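Local coordinates for shikimate dehydrogenase (NADP(+)) (PDB 1WXD), which catalyses the reversible NADPH-dependent reduction of 3-dehydroshikimate to shikimate, a step of the chorismate pathway that leads to the aromatic amino acids, at residues E171-V176 with P197-A202. Residues are numbered along the deposited sequence; the frame is centred on the assembly and turned at random.
Sequences EARLLV and PEEGAA
Arg173 bends at its second torsion (chi2 30°) and lays its guanidinium over the turn that leads into strand 201-204. NH2 forms a salt bridge with OE2 of Glu199 at 2.8 Å, the guanidinium and carboxylate planes being 54° apart, while CG of Glu199 lies over one guanidinium face. NH1 of Arg173 donates a nearly straight hydrogen bond to O of Ala172, approaching from above the carbonyl plane; a water lying in the guanidinium plane accepts a hydrogen bond from NE. The rigid ring of Pro197 is the main bump from its side, and it fits between three groups: its CG rests 3.5 Å from O of Ala172, its CB 3.6 Å from NH1 of Arg173, and its CD and CD1 of Leu175 reach toward each other to 3.6 Å. Leucine suits that place, since its branched end reaches the ring while Phe214 of helix 213-220 packs on it too.

Beyond the turn the two segments pair as neighbouring parallel strands of the Rossmann-type NADP-binding domain. Ala201 N donates to Arg173 O at 2.8 Å, and Leu175 N to Ala201 O at 2.9 Å. Gly200 fits where a side chain would strike Arg173 O. The small methyl of Ala201 leaves room for Leu174 on one face of the sheet, that of Ala202 for Leu175 on the other. With an alanine here instead of Arg173, Glu199 would probably lose this charge partner and the flank of Pro197 its cover. Arg173 thus joins polar turn to sheet, its side chain paired with exposed Glu199 and its carbonyl bound by Ala201, while apolar contacts run from Pro197 into the strands.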
loop_
_atom_site.group_PDB
_atom_site.type_symbol
_atom_site.label_atom_id
_atom_site.label_comp_id
_atom_site.label_asym_id
_atom_site.label_seq_id
_atom_site.Cartn_x
_atom_site.Cartn_y
_atom_site.Cartn_z
ATOM N N GLU A 171 32.206 25.581 -11.829
ATOM C CA GLU A 171 31.526 26.427 -10.853
ATOM C C GLU A 171 30.495 25.692 -10.000
ATOM O O GLU A 171 29.905 26.274 -9.094
ATOM C CB GLU A 171 30.884 27.609 -11.576
ATOM C CG GLU A 171 31.882 28.339 -12.454
ATOM C CD GLU A 171 31.299 29.518 -13.191
ATOM O OE1 GLU A 171 30.747 30.408 -12.517
ATOM O OE2 GLU A 171 31.404 29.565 -14.435
ATOM N N ALA A 172 30.293 24.407 -10.281
ATOM C CA ALA A 172 29.341 23.610 -9.511
ATOM C C ALA A 172 30.011 23.152 -8.220
ATOM O O ALA A 172 31.230 22.997 -8.178
ATOM C CB ALA A 172 28.888 22.410 -10.321
ATOM N N ARG A 173 29.217 22.947 -7.168
ATOM C CA ARG A 173 29.743 22.491 -5.887
ATOM C C ARG A 173 29.289 21.071 -5.592
ATOM O O ARG A 173 29.826 20.406 -4.708
ATOM C CB ARG A 173 29.327 23.447 -4.758
ATOM C CG ARG A 173 30.414 24.468 -4.410
ATOM C CD ARG A 173 31.258 24.775 -5.643
ATOM N NE ARG A 173 32.400 25.648 -5.396
ATOM C CZ ARG A 173 33.336 25.900 -6.305
ATOM N NH1 ARG A 173 33.259 25.340 -7.508
ATOM N NH2 ARG A 173 34.344 26.715 -6.023
ATOM N N LEU A 174 28.290 20.617 -6.336
ATOM C CA LEU A 174 27.792 19.261 -6.194
ATOM C C LEU A 174 27.639 18.692 -7.598
ATOM O O LEU A 174 26.907 19.239 -8.419
ATOM C CB LEU A 174 26.444 19.230 -5.465
ATOM C CG LEU A 174 25.756 17.855 -5.446
ATOM C CD1 LEU A 174 26.703 16.802 -4.895
ATOM C CD2 LEU A 174 24.486 17.921 -4.612
ATOM N N LEU A 175 28.352 17.605 -7.869
ATOM C CA LEU A 175 28.302 16.957 -9.170
ATOM C C LEU A 175 27.722 15.564 -9.045
ATOM O O LEU A 175 28.113 14.783 -8.166
ATOM C CB LEU A 175 29.703 16.838 -9.779
ATOM C CG LEU A 175 30.561 18.081 -10.005
ATOM C CD1 LEU A 175 31.932 17.634 -10.494
ATOM C CD2 LEU A 175 29.908 19.005 -11.019
ATOM N N VAL A 176 26.794 15.243 -9.935
ATOM C CA VAL A 176 26.192 13.920 -9.921
ATOM C C VAL A 176 26.181 13.330 -11.318
ATOM O O VAL A 176 25.669 13.935 -12.261
ATOM C CB VAL A 176 24.737 13.947 -9.420
ATOM C CG1 VAL A 176 24.235 12.526 -9.274
ATOM C CG2 VAL A 176 24.646 14.680 -8.094
ATOM N N PRO A 197 35.574 20.921 -10.565
ATOM C CA PRO A 197 35.875 22.070 -9.710
ATOM C C PRO A 197 36.959 21.618 -8.735
ATOM O O PRO A 197 37.309 20.439 -8.700
ATOM C CB PRO A 197 34.540 22.347 -9.020
ATOM C CG PRO A 197 33.945 20.977 -8.903
ATOM C CD PRO A 197 34.240 20.373 -10.266
ATOM N N GLU A 198 37.497 22.535 -7.947
ATOM C CA GLU A 198 38.540 22.148 -7.011
ATOM C C GLU A 198 38.035 22.095 -5.577
ATOM O O GLU A 198 38.806 21.969 -4.631
ATOM C CB GLU A 198 39.733 23.089 -7.158
ATOM C CG GLU A 198 40.519 22.811 -8.435
ATOM C CD GLU A 198 41.572 23.855 -8.732
ATOM O OE1 GLU A 198 42.349 24.199 -7.820
ATOM O OE2 GLU A 198 41.627 24.322 -9.889
ATOM N N GLU A 199 36.718 22.169 -5.437
ATOM C CA GLU A 199 36.068 22.110 -4.136
ATOM C C GLU A 199 34.627 21.672 -4.365
ATOM O O GLU A 199 34.058 21.917 -5.431
ATOM C CB GLU A 199 36.120 23.480 -3.449
ATOM C CG GLU A 199 35.669 24.634 -4.326
ATOM C CD GLU A 199 36.656 25.792 -4.324
ATOM O OE1 GLU A 199 37.841 25.565 -4.653
ATOM O OE2 GLU A 199 36.249 26.931 -4.000
ATOM N N GLY A 200 34.048 21.008 -3.372
ATOM C CA GLY A 200 32.679 20.542 -3.498
ATOM C C GLY A 200 32.585 19.049 -3.263
ATOM O O GLY A 200 33.404 18.477 -2.545
ATOM N N ALA A 201 31.589 18.413 -3.873
ATOM C CA ALA A 201 31.397 16.978 -3.709
ATOM C C ALA A 201 30.948 16.337 -5.021
ATOM O O ALA A 201 30.395 17.008 -5.895
ATOM C CB ALA A 201 30.364 16.720 -2.610
ATOM N N ALA A 202 31.183 15.036 -5.154
ATOM C CA ALA A 202 30.805 14.321 -6.365
ATOM C C ALA A 202 30.177 12.979 -6.031
ATOM O O ALA A 202 30.702 12.225 -5.214
ATOM C CB ALA A 202 32.026 14.120 -7.251
HETATM O O HOH W 1 32.972 26.788 -2.874
#